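Local coordinates for protein putative enoyl-CoA hydratase/isomerase (Bordetella parapertussis, PDB 3ISA) that probably acts on acyl-CoA thioesters as an enoyl-CoA hydratase or isomerase of the crotonase superfamily, at residues D[143-148]-D[217-222]; D[115-120]-D[174-179]. One frame throughout, in Å; residues are numbered along the deposited sequence.

Interaction 1. Residues D[143-148]-D[217-222]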
loop_
_atom_site.group_PDB
_atom_site.type_symbol
_atom_site.label_atom_id
_atom_site.label_comp_id
_atom_site.label_asym_id
_atom_site.label_seq_id
_atom_site.Cartn_x
_atom_site.Cartn_y
_atom_site.Cartn_z
ATOM N N GLY D 143 -4.691 -9.965 18.365
ATOM C CA GLY D 143 -6.061 -9.644 17.922
ATOM C C GLY D 143 -6.359 -8.159 17.849
ATOM O O GLY D 143 -7.505 -7.753 17.589
ATOM N N THR D 144 -5.328 -7.341 18.048
ATOM C CA THR D 144 -5.501 -5.906 18.278
ATOM C C THR D 144 -6.171 -5.184 17.106
ATOM O O THR D 144 -7.195 -4.505 17.285
ATOM C CB THR D 144 -4.140 -5.240 18.677
ATOM O OG1 THR D 144 -3.525 -5.978 19.754
ATOM C CG2 THR D 144 -4.368 -3.774 19.076
ATOM N N ARG D 145 -5.614 -5.342 15.905
ATOM C CA ARG D 145 -6.150 -4.669 14.724
ATOM C C ARG D 145 -7.509 -5.207 14.309
ATOM O O ARG D 145 -8.359 -4.435 13.852
ATOM C CB ARG D 145 -5.187 -4.797 13.546
ATOM C CG ARG D 145 -3.899 -3.994 13.727
ATOM C CD ARG D 145 -3.199 -3.861 12.388
ATOM N NE ARG D 145 -1.890 -3.210 12.509
ATOM C CZ ARG D 145 -0.762 -3.823 12.850
ATOM N NH1 ARG D 145 -0.759 -5.135 13.149
ATOM N NH2 ARG D 145 0.362 -3.111 12.909
ATOM N N ARG D 146 -7.713 -6.520 14.464
ATOM C CA ARG D 146 -9.034 -7.114 14.178
ATOM C C ARG D 146 -10.096 -6.570 15.107
ATOM O O ARG D 146 -11.220 -6.266 14.664
ATOM C CB ARG D 146 -9.011 -8.649 14.205
ATOM C CG ARG D 146 -8.364 -9.271 12.932
ATOM C CD ARG D 146 -8.472 -10.834 12.885
ATOM N NE ARG D 146 -7.916 -11.426 14.104
ATOM C CZ ARG D 146 -6.636 -11.751 14.293
ATOM N NH1 ARG D 146 -5.731 -11.621 13.322
ATOM N NH2 ARG D 146 -6.265 -12.248 15.460
ATOM N N PHE D 147 -9.756 -6.419 16.382
ATOM C CA PHE D 147 -10.714 -5.830 17.307
ATOM C C PHE D 147 -10.995 -4.365 16.941
ATOM O O PHE D 147 -12.155 -3.948 16.907
ATOM C CB PHE D 147 -10.260 -6.001 18.750
ATOM C CG PHE D 147 -11.264 -5.521 19.768
ATOM C CD1 PHE D 147 -12.481 -6.180 19.933
ATOM C CD2 PHE D 147 -10.974 -4.416 20.574
ATOM C CE1 PHE D 147 -13.407 -5.731 20.883
ATOM C CE2 PHE D 147 -11.874 -3.969 21.525
ATOM C CZ PHE D 147 -13.091 -4.621 21.680
ATOM N N ARG D 148 -9.942 -3.627 16.582
ATOM C CA ARG D 148 -10.063 -2.263 16.067
ATOM C C ARG D 148 -11.013 -2.144 14.858
ATOM O O ARG D 148 -11.884 -1.272 14.837
ATOM C CB ARG D 148 -8.681 -1.710 15.712
ATOM C CG ARG D 148 -8.713 -0.307 15.093
ATOM C CD ARG D 148 -7.471 -0.108 14.266
ATOM N NE ARG D 148 -7.453 -0.969 13.086
ATOM C CZ ARG D 148 -6.387 -1.118 12.304
ATOM N NH1 ARG D 148 -5.258 -0.463 12.584
ATOM N NH2 ARG D 148 -6.447 -1.912 11.240
ATOM N N ASP D 217 -2.956 -9.418 7.790
ATOM C CA ASP D 217 -2.463 -10.661 8.407
ATOM C C ASP D 217 -0.960 -10.600 8.758
ATOM O O ASP D 217 -0.562 -10.971 9.858
ATOM C CB ASP D 217 -2.758 -11.888 7.513
ATOM C CG ASP D 217 -4.238 -12.312 7.536
ATOM O OD1 ASP D 217 -5.002 -11.863 8.413
ATOM O OD2 ASP D 217 -4.637 -13.134 6.680
ATOM N N ASP D 218 -0.141 -10.127 7.817
ATOM C CA ASP D 218 1.303 -10.067 8.056
ATOM C C ASP D 218 1.661 -9.087 9.161
ATOM O O ASP D 218 2.427 -9.427 10.055
ATOM C CB ASP D 218 2.054 -9.737 6.773
ATOM C CG ASP D 218 2.159 -10.929 5.837
ATOM O OD1 ASP D 218 1.645 -12.011 6.174
ATOM O OD2 ASP D 218 2.758 -10.781 4.755
ATOM N N ALA D 219 1.062 -7.901 9.126
ATOM C CA ALA D 219 1.229 -6.933 10.208
ATOM C C ALA D 219 0.806 -7.511 11.558
ATOM O O ALA D 219 1.513 -7.325 12.552
ATOM C CB ALA D 219 0.469 -5.639 9.897
ATOM N N ASP D 220 -0.346 -8.195 11.588
ATOM C CA ASP D 220 -0.839 -8.845 12.809
ATOM C C ASP D 220 0.091 -9.938 13.376
ATOM O O ASP D 220 0.381 -9.964 14.581
ATOM C CB ASP D 220 -2.234 -9.404 12.562
ATOM C CG ASP D 220 -3.264 -8.303 12.438
ATOM O OD1 ASP D 220 -2.913 -7.133 12.723
ATOM O OD2 ASP D 220 -4.407 -8.598 12.053
ATOM N N LEU D 221 0.559 -10.823 12.505
ATOM C CA LEU D 221 1.465 -11.873 12.933
ATOM C C LEU D 221 2.822 -11.299 13.376
ATOM O O LEU D 221 3.367 -11.740 14.397
ATOM C CB LEU D 221 1.620 -12.971 11.866
ATOM C CG LEU D 221 2.437 -14.170 12.378
ATOM C CD1 LEU D 221 1.846 -14.827 13.644
ATOM C CD2 LEU D 221 2.608 -15.210 11.294
ATOM N N ALA D 222 3.353 -10.313 12.632
ATOM C CA ALA D 222 4.597 -9.651 13.043
ATOM C C ALA D 222 4.481 -9.020 14.434
ATOM O O ALA D 222 5.338 -9.261 15.288
ATOM C CB ALA D 222 5.040 -8.608 12.023
HETATM O O HOH W 1 -3.014 -6.681 15.756
HETATM O O HOH W 2 2.900 -4.466 13.197
HETATM O O HOH W 3 -5.492 -8.515 14.662
HETATM O O HOH W 4 -5.717 -10.441 10.634
#

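Interaction 2. Residues D[115-120]-D[174-179]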
loop_
_atom_site.group_PDB
_atom_site.type_symbol
_atom_site.label_atom_id
_atom_site.label_comp_id
_atom_site.label_asym_id
_atom_site.label_seq_id
_atom_site.Cartn_x
_atom_site.Cartn_y
_atom_site.Cartn_z
ATOM N N ASP D 115 -10.622 -13.308 21.188
ATOM C CA ASP D 115 -10.143 -13.100 19.814
ATOM C C ASP D 115 -10.727 -14.128 18.810
ATOM O O ASP D 115 -11.027 -13.798 17.647
ATOM C CB ASP D 115 -8.617 -13.150 19.789
ATOM C CG ASP D 115 -7.980 -12.033 20.611
ATOM O OD1 ASP D 115 -8.392 -10.853 20.467
ATOM O OD2 ASP D 115 -7.078 -12.341 21.413
ATOM N N LEU D 116 -10.894 -15.361 19.274
ATOM C CA LEU D 116 -11.487 -16.402 18.445
ATOM C C LEU D 116 -12.925 -16.032 18.096
ATOM O O LEU D 116 -13.341 -16.138 16.939
ATOM C CB LEU D 116 -11.393 -17.758 19.144
ATOM C CG LEU D 116 -12.074 -18.932 18.413
ATOM C CD1 LEU D 116 -11.512 -19.115 16.987
ATOM C CD2 LEU D 116 -11.894 -20.187 19.270
ATOM N N PHE D 117 -13.658 -15.583 19.113
ATOM C CA PHE D 117 -14.988 -15.028 18.962
ATOM C C PHE D 117 -14.999 -13.869 17.938
ATOM O O PHE D 117 -15.812 -13.877 16.999
ATOM C CB PHE D 117 -15.466 -14.560 20.351
ATOM C CG PHE D 117 -16.889 -14.102 20.385
ATOM C CD1 PHE D 117 -17.925 -15.033 20.413
ATOM C CD2 PHE D 117 -17.198 -12.738 20.433
ATOM C CE1 PHE D 117 -19.257 -14.620 20.434
ATOM C CE2 PHE D 117 -18.524 -12.314 20.476
ATOM C CZ PHE D 117 -19.561 -13.267 20.484
ATOM N N ALA D 118 -14.066 -12.918 18.099
ATOM C CA ALA D 118 -13.924 -11.743 17.204
ATOM C C ALA D 118 -13.659 -12.111 15.743
ATOM O O ALA D 118 -14.137 -11.425 14.835
ATOM C CB ALA D 118 -12.813 -10.798 17.720
ATOM N N ALA D 119 -12.899 -13.197 15.529
ATOM C CA ALA D 119 -12.534 -13.680 14.189
ATOM C C ALA D 119 -13.752 -14.169 13.391
ATOM O O ALA D 119 -13.702 -14.264 12.168
ATOM C CB ALA D 119 -11.481 -14.799 14.301
ATOM N N CYS D 120 -14.837 -14.489 14.096
ATOM C CA CYS D 120 -16.064 -14.960 13.453
ATOM C C CYS D 120 -16.936 -13.801 13.001
ATOM O O CYS D 120 -16.974 -12.781 13.676
ATOM C CB CYS D 120 -16.850 -15.849 14.405
ATOM S SG CYS D 120 -15.975 -17.375 14.766
ATOM N N ILE D 174 -21.183 -1.296 20.943
ATOM C CA ILE D 174 -20.004 -1.038 20.122
ATOM C C ILE D 174 -19.932 -1.893 18.841
ATOM O O ILE D 174 -18.992 -1.751 18.048
ATOM C CB ILE D 174 -18.708 -1.155 20.967
ATOM C CG1 ILE D 174 -18.460 -2.612 21.381
ATOM C CG2 ILE D 174 -18.800 -0.238 22.195
ATOM C CD1 ILE D 174 -17.255 -2.814 22.300
ATOM N N GLY D 175 -20.925 -2.766 18.640
ATOM C CA GLY D 175 -21.001 -3.603 17.438
ATOM C C GLY D 175 -20.129 -4.852 17.492
ATOM O O GLY D 175 -19.892 -5.495 16.462
ATOM N N PHE D 176 -19.669 -5.204 18.693
ATOM C CA PHE D 176 -18.899 -6.429 18.893
ATOM C C PHE D 176 -19.789 -7.681 18.781
ATOM O O PHE D 176 -19.324 -8.741 18.368
ATOM C CB PHE D 176 -18.107 -6.387 20.212
ATOM C CG PHE D 176 -17.077 -7.491 20.341
ATOM C CD1 PHE D 176 -16.048 -7.620 19.407
ATOM C CD2 PHE D 176 -17.136 -8.395 21.389
ATOM C CE1 PHE D 176 -15.101 -8.651 19.519
ATOM C CE2 PHE D 176 -16.200 -9.433 21.510
ATOM C CZ PHE D 176 -15.180 -9.560 20.571
ATOM N N VAL D 177 -21.065 -7.564 19.160
ATOM C CA VAL D 177 -22.033 -8.651 18.918
ATOM C C VAL D 177 -23.197 -8.135 18.071
ATOM O O VAL D 177 -23.536 -6.946 18.135
ATOM C CB VAL D 177 -22.533 -9.361 20.227
ATOM C CG1 VAL D 177 -21.374 -10.044 20.959
ATOM C CG2 VAL D 177 -23.252 -8.404 21.163
ATOM N N ARG D 178 -23.768 -9.019 17.251
ATOM C CA ARG D 178 -24.949 -8.704 16.438
ATOM C C ARG D 178 -26.117 -8.427 17.355
ATOM O O ARG D 178 -26.865 -7.467 17.165
ATOM C CB ARG D 178 -25.327 -9.887 15.552
ATOM C CG ARG D 178 -24.742 -9.844 14.185
ATOM C CD ARG D 178 -24.848 -11.202 13.504
ATOM N NE ARG D 178 -26.056 -11.349 12.689
ATOM C CZ ARG D 178 -26.154 -10.990 11.408
ATOM N NH1 ARG D 178 -27.293 -11.174 10.748
ATOM N NH2 ARG D 178 -25.116 -10.443 10.786
ATOM N N ASP D 179 -26.252 -9.288 18.355
ATOM C CA ASP D 179 -27.322 -9.201 19.317
ATOM C C ASP D 179 -27.018 -10.119 20.474
ATOM O O ASP D 179 -26.106 -10.957 20.412
ATOM C CB ASP D 179 -28.666 -9.589 18.687
ATOM C CG ASP D 179 -29.809 -8.714 19.182
ATOM O OD1 ASP D 179 -30.000 -8.606 20.418
ATOM O OD2 ASP D 179 -30.504 -8.123 18.329
#

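Interaction 1. Residues D[143-148]-D[217-222]
Arg145 and Arg146, neighbours in the first turn of helix 144-151, reach across to the carboxylate of Asp220 on helix 217-229, joining two helices of this crotonase-like subunit through a salt-bridge network. The short axes run at 130° to each other and come no nearer than 10.3 Å, so long side chains and waters span much of the gap. Gly143 occupies the N-cap position before the first helix, and Arg145 is the second residue of that helix. The Arg145 side chain, extended from CG to NE, slants across the Asp220 side chain and delivers NH1 to OD1 of Asp220 at 3.0 Å, with an N-H...O angle of 161°. The oxygen accepts through its anti lone pair and sits at the guanidinium edge, the two flat groups being nearly coplanar. Ala219 CB packs over one face of the same guanidinium, 3.5 Å from Arg145 NH1. Water 1 joins the backbone N of Arg145 to Asp220 OD1, giving that oxygen a second donor. Arg146 comes to the other carboxylate oxygen. A bend at chi3 (-54°) turns its guanidinium steeply to the carboxylate plane, and NH1 lies 3.5 Å from Asp220 OD2, a purely electrostatic pairing in which no N-H points at the oxygen. Glu88 of helix 77-95 is a further salt-bridge partner of Arg146, while His216 hydrogen-bonds Asp220 OD2. The two arginines would be expected to favour the ionised form of the Asp220 carboxylate. Water 4 completes the link, accepting from Arg146 NH1 at 2.9 Å and donating to both Asp217 OD1 and Asp220 OD2, each 2.7 Å away.

Interaction 2. Residues D[115-120]-D[174-179]
Phe117 and Ala118, near the C-terminal end of helix 112-119, pack against Phe176 and Val177 in the loop that leads to strand 179-180. The contact between these segments is apolar and buried. Its aromatic part is the pair Phe117 and Phe176, whose ring centroids lie 5.6 Å apart with the planes inclined at 56°, neither a stack nor a T-shape. In both residues CG lies anti to the backbone N (chi1 -173° for Phe117, -168° for Phe176), which carries the rings toward each other, and they meet where Phe117 CD2 comes 3.6 Å from Phe176 CE2.

The aliphatic contacts flank this pair. Val177 CG1 abuts the edge of the Phe117 ring, 3.7 Å from CE2, and the methyl of Ala118 lies at the edge of the Phe176 ring, with CB 3.6 Å from CE1. Phe131 touches both phenylalanine rings, extending the aromatic cluster.

Polar fixing of the loop comes from outside the two segments: Arg123 hydrogen-bonds the carbonyls of Gly175 and Phe176. Gly175 itself, at positive phi, closes helix 168-173 with a Schellman motif. Together these contacts seat the loop after that helix against helix 112-119 in the core of the crotonase fold.

How the interactions relate
Interactions 1 and 2 have centres about 15 Å apart and touch directly through residues 143-148 and the segments of interaction 2. Phe147, on a different side of helix 144-151 from the arginines that engage Asp220, meets Phe176 edge-to-face, with Phe147 CE1 3.6 Å from Phe176 CD1. Nearer the start of that helix, Gly143 CA packs 3.7 Å from Asp115 OD1. One helix thereby bridges a hydrated, charged contact and a buried, apolar contact built round aromatic rings. In crotonases the start of the helix corresponding to 112-119 usually contributes to the oxyanion hole, and the same is probable here; interaction 2 uses its far end.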